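Local coordinates for protein FAD-dependent pyridine nucleotide-disulphide oxidoreductase (PDB 3IWA) that probably uses FAD to pass electrons from a reduced pyridine nucleotide to a disulfide or related acceptor, as a member of the pyridine nucleotide-disulphide oxidoreductase family, at residues R21-D26 with G323-A327; T221-R227 with V238-R243; D279-R283 with D330-P334. All coordinates share one frame; numbering follows the deposited sequence.

Contact 1 (R21-D26 with G323-A327); sequences RFKRLD and GTNLA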
loop_
_atom_site.group_PDB
_atom_site.type_symbol
_atom_site.label_atom_id
_atom_site.label_comp_id
_atom_site.label_asym_id
_atom_site.label_seq_id
_atom_site.Cartn_x
_atom_site.Cartn_y
_atom_site.Cartn_z
ATOM N N ARG A 21 20.646 2.102 18.196
ATOM C CA ARG A 21 19.362 2.153 18.898
ATOM C C ARG A 21 19.564 1.865 20.397
ATOM O O ARG A 21 18.947 2.497 21.271
ATOM C CB ARG A 21 18.402 1.129 18.293
ATOM C CG ARG A 21 17.159 0.861 19.072
ATOM C CD ARG A 21 16.224 2.066 19.151
ATOM N NE ARG A 21 14.971 1.703 19.826
ATOM C CZ ARG A 21 14.032 2.574 20.171
ATOM N NH1 ARG A 21 14.171 3.853 19.884
ATOM N NH2 ARG A 21 12.939 2.163 20.779
ATOM N N PHE A 22 20.413 0.877 20.685
ATOM C CA PHE A 22 20.737 0.544 22.065
ATOM C C PHE A 22 21.224 1.764 22.849
ATOM O O PHE A 22 20.702 2.083 23.927
ATOM C CB PHE A 22 21.821 -0.511 22.112
ATOM C CG PHE A 22 22.282 -0.827 23.496
ATOM C CD1 PHE A 22 21.380 -1.132 24.475
ATOM C CD2 PHE A 22 23.638 -0.832 23.812
ATOM C CE1 PHE A 22 21.803 -1.446 25.779
ATOM C CE2 PHE A 22 24.051 -1.152 25.082
ATOM C CZ PHE A 22 23.124 -1.470 26.063
ATOM N N LYS A 23 22.223 2.418 22.259
ATOM C CA LYS A 23 22.883 3.582 22.827
ATOM C C LYS A 23 21.927 4.761 23.005
ATOM O O LYS A 23 21.966 5.413 24.039
ATOM C CB LYS A 23 24.102 3.977 21.984
ATOM C CG LYS A 23 25.322 3.020 22.113
ATOM C CD LYS A 23 26.010 3.033 23.507
ATOM C CE LYS A 23 26.747 4.358 23.841
ATOM N NZ LYS A 23 26.979 4.545 25.330
ATOM N N ARG A 24 21.020 5.002 22.057
ATOM C CA ARG A 24 20.087 6.110 22.222
ATOM C C ARG A 24 19.293 5.888 23.517
ATOM O O ARG A 24 19.117 6.821 24.288
ATOM C CB ARG A 24 19.180 6.309 20.991
ATOM N N LEU A 25 18.874 4.655 23.774
ATOM C CA LEU A 25 18.093 4.305 24.978
ATOM C C LEU A 25 18.895 4.144 26.295
ATOM O O LEU A 25 18.384 4.451 27.389
ATOM C CB LEU A 25 17.344 2.990 24.734
ATOM C CG LEU A 25 16.415 2.973 23.531
ATOM C CD1 LEU A 25 15.941 1.553 23.265
ATOM C CD2 LEU A 25 15.252 3.971 23.715
ATOM N N ASP A 26 20.116 3.618 26.197
ATOM C CA ASP A 26 20.981 3.387 27.361
ATOM C C ASP A 26 22.371 3.973 27.110
ATOM O O ASP A 26 23.298 3.226 26.849
ATOM C CB ASP A 26 21.124 1.896 27.669
ATOM C CG ASP A 26 19.887 1.298 28.316
ATOM O OD1 ASP A 26 18.920 2.046 28.586
ATOM O OD2 ASP A 26 19.890 0.052 28.566
ATOM N N GLY A 323 17.941 -3.584 19.324
ATOM C CA GLY A 323 18.368 -2.411 20.113
ATOM C C GLY A 323 17.558 -2.099 21.363
ATOM O O GLY A 323 18.102 -1.871 22.455
ATOM N N THR A 324 16.248 -2.104 21.187
ATOM C CA THR A 324 15.268 -1.846 22.227
ATOM C C THR A 324 15.261 -2.955 23.261
ATOM O O THR A 324 15.157 -2.696 24.480
ATOM C CB THR A 324 13.868 -1.677 21.531
ATOM O OG1 THR A 324 13.931 -0.540 20.668
ATOM C CG2 THR A 324 12.716 -1.503 22.510
ATOM N N ASN A 325 15.359 -4.201 22.800
ATOM C CA ASN A 325 15.354 -5.318 23.720
ATOM C C ASN A 325 16.685 -5.462 24.492
ATOM O O ASN A 325 16.657 -5.958 25.586
ATOM C CB ASN A 325 14.953 -6.614 23.008
ATOM C CG ASN A 325 13.514 -6.569 22.536
ATOM O OD1 ASN A 325 12.770 -5.704 22.996
ATOM N ND2 ASN A 325 13.106 -7.496 21.634
ATOM N N LEU A 326 17.820 -5.039 23.909
ATOM C CA LEU A 326 19.096 -4.947 24.639
ATOM C C LEU A 326 18.974 -3.949 25.771
ATOM O O LEU A 326 19.634 -4.116 26.793
ATOM C CB LEU A 326 20.256 -4.481 23.762
ATOM C CG LEU A 326 20.719 -5.365 22.607
ATOM C CD1 LEU A 326 21.609 -4.569 21.613
ATOM C CD2 LEU A 326 21.423 -6.572 23.173
ATOM N N ALA A 327 18.149 -2.911 25.569
ATOM C CA ALA A 327 17.815 -1.945 26.632
ATOM C C ALA A 327 16.641 -2.345 27.512
ATOM O O ALA A 327 16.031 -1.488 28.088
ATOM C CB ALA A 327 17.578 -0.586 26.073
#

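Contact 2 (T221-R227 with V238-R243); sequences TGEKVVR and VITDKR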
loop_
_atom_site.group_PDB
_atom_site.type_symbol
_atom_site.label_atom_id
_atom_site.label_comp_id
_atom_site.label_asym_id
_atom_site.label_seq_id
_atom_site.Cartn_x
_atom_site.Cartn_y
_atom_site.Cartn_z
ATOM N N THR A 221 18.650 -19.786 -19.281
ATOM C CA THR A 221 17.953 -20.562 -18.258
ATOM C C THR A 221 18.051 -22.074 -18.529
ATOM O O THR A 221 18.467 -22.513 -19.603
ATOM C CB THR A 221 16.458 -20.114 -18.144
ATOM O OG1 THR A 221 15.834 -20.112 -19.431
ATOM C CG2 THR A 221 16.370 -18.704 -17.557
ATOM N N GLY A 222 17.649 -22.880 -17.561
ATOM C CA GLY A 222 17.859 -24.299 -17.654
ATOM C C GLY A 222 19.298 -24.668 -17.995
ATOM O O GLY A 222 19.529 -25.641 -18.710
ATOM N N GLU A 223 20.262 -23.921 -17.442
ATOM C CA GLU A 223 21.668 -24.057 -17.804
ATOM C C GLU A 223 22.575 -24.108 -16.585
ATOM O O GLU A 223 22.506 -23.249 -15.707
ATOM C CB GLU A 223 22.058 -22.911 -18.716
ATOM C CG GLU A 223 23.418 -23.116 -19.373
ATOM C CD GLU A 223 23.590 -22.383 -20.668
ATOM O OE1 GLU A 223 22.600 -22.116 -21.373
ATOM O OE2 GLU A 223 24.757 -22.112 -21.007
ATOM N N LYS A 224 23.420 -25.141 -16.542
ATOM C CA LYS A 224 24.221 -25.476 -15.365
ATOM C C LYS A 224 25.687 -25.118 -15.572
ATOM O O LYS A 224 26.220 -25.317 -16.663
ATOM C CB LYS A 224 24.116 -26.980 -15.045
ATOM C CG LYS A 224 25.005 -27.426 -13.865
ATOM C CD LYS A 224 24.835 -28.913 -13.470
ATOM C CE LYS A 224 25.112 -29.139 -11.963
ATOM N NZ LYS A 224 24.636 -30.468 -11.411
ATOM N N VAL A 225 26.339 -24.636 -14.512
ATOM C CA VAL A 225 27.755 -24.313 -14.562
ATOM C C VAL A 225 28.503 -25.623 -14.301
ATOM O O VAL A 225 28.281 -26.295 -13.286
ATOM C CB VAL A 225 28.181 -23.206 -13.533
ATOM C CG1 VAL A 225 29.689 -23.109 -13.467
ATOM C CG2 VAL A 225 27.599 -21.859 -13.881
ATOM N N VAL A 226 29.383 -25.972 -15.234
ATOM C CA VAL A 226 30.145 -27.219 -15.160
ATOM C C VAL A 226 31.560 -27.018 -14.628
ATOM O O VAL A 226 32.046 -27.839 -13.847
ATOM C CB VAL A 226 30.149 -27.947 -16.522
ATOM C CG1 VAL A 226 31.380 -28.804 -16.673
ATOM C CG2 VAL A 226 28.874 -28.816 -16.650
ATOM N N ARG A 227 32.219 -25.949 -15.052
ATOM C CA ARG A 227 33.474 -25.550 -14.457
ATOM C C ARG A 227 33.850 -24.122 -14.909
ATOM O O ARG A 227 33.322 -23.612 -15.895
ATOM C CB ARG A 227 34.591 -26.552 -14.807
ATOM C CG ARG A 227 35.111 -26.427 -16.231
ATOM C CD ARG A 227 36.334 -27.334 -16.546
ATOM N NE ARG A 227 36.373 -27.453 -17.996
ATOM C CZ ARG A 227 35.564 -28.237 -18.697
ATOM N NH1 ARG A 227 34.712 -29.041 -18.096
ATOM N NH2 ARG A 227 35.630 -28.233 -20.012
ATOM N N VAL A 238 33.725 -19.380 -18.412
ATOM C CA VAL A 238 32.738 -20.234 -17.725
ATOM C C VAL A 238 32.236 -21.316 -18.684
ATOM O O VAL A 238 31.749 -21.041 -19.769
ATOM C CB VAL A 238 31.515 -19.432 -17.218
ATOM C CG1 VAL A 238 30.516 -20.375 -16.489
ATOM C CG2 VAL A 238 31.972 -18.249 -16.343
ATOM N N ILE A 239 32.350 -22.562 -18.280
ATOM C CA ILE A 239 31.845 -23.662 -19.127
ATOM C C ILE A 239 30.552 -24.111 -18.523
ATOM O O ILE A 239 30.524 -24.512 -17.380
ATOM C CB ILE A 239 32.822 -24.895 -19.200
ATOM C CG1 ILE A 239 34.274 -24.408 -19.378
ATOM C CG2 ILE A 239 32.362 -25.862 -20.308
ATOM C CD1 ILE A 239 34.486 -23.477 -20.601
ATOM N N THR A 240 29.496 -24.045 -19.308
ATOM C CA THR A 240 28.223 -24.585 -18.904
ATOM C C THR A 240 28.041 -25.935 -19.582
ATOM O O THR A 240 28.911 -26.353 -20.363
ATOM C CB THR A 240 27.075 -23.630 -19.242
ATOM O OG1 THR A 240 26.835 -23.618 -20.648
ATOM C CG2 THR A 240 27.390 -22.195 -18.748
ATOM N N ASP A 241 26.937 -26.622 -19.268
ATOM C CA ASP A 241 26.585 -27.875 -19.959
ATOM C C ASP A 241 26.084 -27.642 -21.391
ATOM O O ASP A 241 25.788 -28.601 -22.126
ATOM C CB ASP A 241 25.564 -28.718 -19.160
ATOM C CG ASP A 241 24.216 -27.990 -18.900
ATOM O OD1 ASP A 241 24.104 -26.750 -19.112
ATOM O OD2 ASP A 241 23.263 -28.681 -18.457
ATOM N N LYS A 242 26.001 -26.382 -21.800
ATOM C CA LYS A 242 25.519 -26.041 -23.128
ATOM C C LYS A 242 26.464 -25.174 -23.970
ATOM O O LYS A 242 26.283 -25.085 -25.187
ATOM C CB LYS A 242 24.169 -25.346 -22.989
ATOM C CG LYS A 242 23.080 -26.281 -22.421
ATOM C CD LYS A 242 21.675 -25.714 -22.632
ATOM C CE LYS A 242 20.618 -26.497 -21.825
ATOM N NZ LYS A 242 19.243 -25.836 -21.801
ATOM N N ARG A 243 27.443 -24.514 -23.338
ATOM C CA ARG A 243 28.327 -23.609 -24.062
ATOM C C ARG A 243 29.555 -23.219 -23.256
ATOM O O ARG A 243 29.704 -23.600 -22.090
ATOM C CB ARG A 243 27.569 -22.350 -24.527
ATOM C CG ARG A 243 27.393 -21.241 -23.457
ATOM C CD ARG A 243 26.123 -20.384 -23.664
ATOM N NE ARG A 243 24.906 -21.194 -23.520
ATOM C CZ ARG A 243 23.936 -21.324 -24.433
ATOM N NH1 ARG A 243 22.895 -22.092 -24.172
ATOM N NH2 ARG A 243 23.971 -20.681 -25.592
#

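Contact 3 (D279-R283 with D330-P334); sequences DTRMR and DATFP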
loop_
_atom_site.group_PDB
_atom_site.type_symbol
_atom_site.label_atom_id
_atom_site.label_comp_id
_atom_site.label_asym_id
_atom_site.label_seq_id
_atom_site.Cartn_x
_atom_site.Cartn_y
_atom_site.Cartn_z
ATOM N N ASP A 279 13.205 -16.216 18.764
ATOM C CA ASP A 279 11.831 -15.877 19.079
ATOM C C ASP A 279 11.498 -14.491 18.509
ATOM O O ASP A 279 12.342 -13.859 17.848
ATOM C CB ASP A 279 11.583 -15.985 20.592
ATOM C CG ASP A 279 12.201 -14.859 21.396
ATOM O OD1 ASP A 279 12.722 -13.866 20.822
ATOM O OD2 ASP A 279 12.169 -14.992 22.650
ATOM N N THR A 280 10.297 -13.997 18.788
ATOM C CA THR A 280 9.867 -12.768 18.151
ATOM C C THR A 280 10.533 -11.562 18.748
ATOM O O THR A 280 10.454 -10.495 18.166
ATOM C CB THR A 280 8.359 -12.559 18.226
ATOM O OG1 THR A 280 8.015 -12.422 19.585
ATOM C CG2 THR A 280 7.618 -13.734 17.627
ATOM N N ARG A 281 11.193 -11.723 19.895
ATOM C CA ARG A 281 12.020 -10.646 20.468
ATOM C C ARG A 281 13.441 -10.619 19.866
ATOM O O ARG A 281 14.269 -9.797 20.255
ATOM C CB ARG A 281 12.113 -10.789 21.994
ATOM C CG ARG A 281 10.981 -10.200 22.775
ATOM C CD ARG A 281 9.734 -11.060 22.736
ATOM N NE ARG A 281 8.638 -10.415 23.471
ATOM C CZ ARG A 281 7.378 -10.871 23.509
ATOM N NH1 ARG A 281 7.044 -11.993 22.878
ATOM N NH2 ARG A 281 6.443 -10.212 24.191
ATOM N N MET A 282 13.681 -11.540 18.927
ATOM C CA MET A 282 14.961 -11.790 18.262
ATOM C C MET A 282 16.014 -12.463 19.153
ATOM O O MET A 282 17.202 -12.446 18.834
ATOM C CB MET A 282 15.493 -10.534 17.554
ATOM C CG MET A 282 14.499 -9.886 16.535
ATOM S SD MET A 282 13.763 -10.924 15.242
ATOM C CE MET A 282 15.247 -11.296 14.306
ATOM N N ARG A 283 15.565 -13.119 20.222
ATOM C CA ARG A 283 16.414 -13.900 21.113
ATOM C C ARG A 283 16.644 -15.299 20.599
ATOM O O ARG A 283 15.697 -15.979 20.253
ATOM C CB ARG A 283 15.767 -14.064 22.498
ATOM C CG ARG A 283 15.702 -12.797 23.334
ATOM C CD ARG A 283 15.357 -13.089 24.797
ATOM N NE ARG A 283 15.705 -11.930 25.610
ATOM C CZ ARG A 283 14.887 -10.907 25.862
ATOM N NH1 ARG A 283 15.325 -9.869 26.574
ATOM N NH2 ARG A 283 13.643 -10.912 25.390
ATOM N N ASP A 330 10.559 -4.658 25.319
ATOM C CA ASP A 330 9.913 -5.894 24.893
ATOM C C ASP A 330 9.259 -5.661 23.521
ATOM O O ASP A 330 8.113 -6.011 23.278
ATOM C CB ASP A 330 8.908 -6.342 25.950
ATOM C CG ASP A 330 8.484 -7.794 25.799
ATOM O OD1 ASP A 330 9.336 -8.668 25.511
ATOM O OD2 ASP A 330 7.278 -8.065 25.986
ATOM N N ALA A 331 10.019 -5.037 22.640
ATOM C CA ALA A 331 9.677 -4.933 21.225
ATOM C C ALA A 331 9.716 -6.306 20.501
ATOM O O ALA A 331 10.566 -7.148 20.791
ATOM C CB ALA A 331 10.632 -3.912 20.533
ATOM N N THR A 332 8.776 -6.503 19.565
ATOM C CA THR A 332 8.645 -7.741 18.795
ATOM C C THR A 332 8.696 -7.550 17.276
ATOM O O THR A 332 8.351 -6.508 16.754
ATOM C CB THR A 332 7.335 -8.472 19.141
ATOM O OG1 THR A 332 6.218 -7.651 18.791
ATOM C CG2 THR A 332 7.279 -8.798 20.629
ATOM N N PHE A 333 9.159 -8.579 16.592
ATOM C CA PHE A 333 9.192 -8.648 15.123
ATOM C C PHE A 333 8.578 -9.993 14.779
ATOM O O PHE A 333 9.122 -11.032 15.151
ATOM C CB PHE A 333 10.618 -8.550 14.599
ATOM C CG PHE A 333 10.694 -8.389 13.135
ATOM C CD1 PHE A 333 10.551 -7.140 12.547
ATOM C CD2 PHE A 333 10.852 -9.492 12.315
ATOM C CE1 PHE A 333 10.594 -7.012 11.174
ATOM C CE2 PHE A 333 10.891 -9.359 10.964
ATOM C CZ PHE A 333 10.770 -8.138 10.391
ATOM N N PRO A 334 7.398 -9.990 14.121
ATOM C CA PRO A 334 6.568 -11.205 14.028
ATOM C C PRO A 334 7.035 -12.268 13.030
ATOM O O PRO A 334 6.648 -13.445 13.129
ATOM C CB PRO A 334 5.204 -10.662 13.584
ATOM C CG PRO A 334 5.546 -9.426 12.741
ATOM C CD PRO A 334 6.757 -8.818 13.496
HETATM O O HOH W 1 11.925 -8.243 26.232
#

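Contact 1 (R21-D26 with G323-A327)
Arg21 reaches across to Thr324 and holds it side-on, NE and NH2 both pointing their hydrogens at the one hydroxyl oxygen. Arg21 NE lies 2.6 Å from Thr324 OG1 and makes the straighter bond (154° at the hydrogen); Arg21 NH2, at 2.9 Å from the same OG1, is more bent. The oxygen sits in the guanidinium plane, and Leu25 CD1 lies over one face of that plane toward its rim. Thr324 OG1 is also bonded to Arg320 O one turn back in its helix. The two helices, 14-25 and 314-326, pack here at their C-terminal ends, against the parallel sheet that includes strand 5-9, consistent with the FAD-binding Rossmann domain of this family. Gly323 permits the close approach: Arg21 CG rests 3.6 Å from Gly323 CA, and Phe22 CA makes a CA-H...O contact with Gly323 O. With CG anti to the backbone N (chi1 175°), the Phe22 ring runs along helix 314-326, where CD1 meets Leu326 CB at 3.6 Å, the two side chains crossing near a right angle. Ala327 CB is met by Leu25 CB at 3.8 Å and by Asp26 OD2 at 3.5 Å. Asn459 of the second subunit makes a weak hydrogen bond to Arg21 NH1.

Contact 2 (T221-R227 with V238-R243)
Glu223 drives its carboxylate between Thr240 and Arg243, and this is the tight polar end of the contact. Arg243 comes side-on with two nitrogens, one to each oxygen: Arg243 NE to Glu223 OE2 at 2.7 Å, nearly straight (163°) and on the syn lone pair, and NH1 to Glu223 OE1 at 2.8 Å, tilted out of both planes. Carboxylate and guanidinium are nearly coplanar, 24° apart. On its anti side, tilted out of the carboxylate plane, Glu223 OE2 takes a second bond, from Thr240 OG1 at 2.6 Å, so two donors share OE2 and three bonds in all grip the buried acid and fix its rotation. That hydroxyl is turned between backbone N and carbonyl carbon (chi1 73°), from where it also accepts from the backbone N of Lys242 and Arg243, an ST turn and ST motif that shape the chain as it leaves the strand.

The strands form the hairpin 225-230/235-240, the start of a three-stranded antiparallel sheet beside the parallel sheet of strand 161-165, probably the pyridine-nucleotide-binding Rossmann domain as in relatives. A classic beta bulge interrupts its register: Val226 N and Arg227 N both donate to Ile239 O, the first at 2.8 Å. Arg227 O answers by accepting from Ile239 N. Toward the sheet, the side chains of Val225 and Val238 cross at about a right angle and reach Val165 and Val163 respectively.

The margins are looser. Lys224 N donates to Asp241 OD1 at 3.1 Å, from well above the carboxylate plane, while the Lys224 amine leads away. At one end Lys242, extended beyond CG, sends NZ to Gly222 O at 3.1 Å, also above the carbonyl plane. At the other, Arg227 lies alongside Ile239, Arg227 CG against Ile239 CG1 at 3.8 Å, with Ile239 CG2 over one guanidinium face toward its rim; Arg227 NE is salt-bridged to Glu229.

Contact 3 (D279-R283 with D330-P334)
Arg281 and Asp330 supply the ionic part of the contact. The guanidinium grips the carboxylate side-on, Arg281 NE to Asp330 OD1 at 2.8 Å and NH2 to Asp330 OD2 at 2.9 Å. The second bond is the straighter (165°), and its acceptor lies in the guanidinium plane. Both oxygens are met out of the carboxylate plane, OD1 from above it and OD2 on its syn side; the two planes are 24° apart. A bend at chi2 (77°) turns the arginine chain toward Asp330. Water 1 donates to Asp330 OD1, its oxygen 2.7 Å away, and accepts from Arg283 NH2.

Phe333 N donates to Thr280 O at 2.8 Å, the one backbone hydrogen bond between the two segments. Thr332 CA and Thr280 CA add CA-H...O contacts to Thr280 O and Phe333 O. Asp279 to Met282 form a type I turn, and Asp279 OD1 accepts from Arg283 N, bracing the loop that presents Thr280 and Arg281.

Van der Waals contact comes from the methyl of Thr332: CG2 sits over the centre of the Arg281 guanidinium, 3.5 Å above its plane, while Thr332 OG1 hydrogen-bonds Glu430 of the second subunit. Farther along, Met282 SD meets Phe333 CB at 4.0 Å and makes an oblique Met-aromatic contact, 5.3 Å from SD to the ring centroid. Asn434 of the second subunit packs on Phe333 and Pro334.

With one face under a methyl and its NE-NH2 edge on an acid, the guanidinium is held in rotation as well as position, and the charge pair thus ties two irregular loops together near the subunit interface.

In the fold
Contacts 1 and 3 are neighbours, their centres about 14 Å apart on one side of the chain's centre; contact 2 lies on the other side, about 49 Å from contact 1 and 43 Å from contact 3 between centres. Helix 314-326 links contacts 1 and 3: Asn325, near its end, probably hydrogen-bonds through ND2 to both Ala331 O and Arg281 O, one from each segment of contact 3. Along the chain, the segments of contacts 1 and 3 alternate. Contact 1 ties helix 14-25 to helix 314-326, and contact 3 joins loops beside the second subunit, whereas contact 2 lies in what is probably the second Rossmann domain, which comes in the chain between the first segments of contacts 1 and 3.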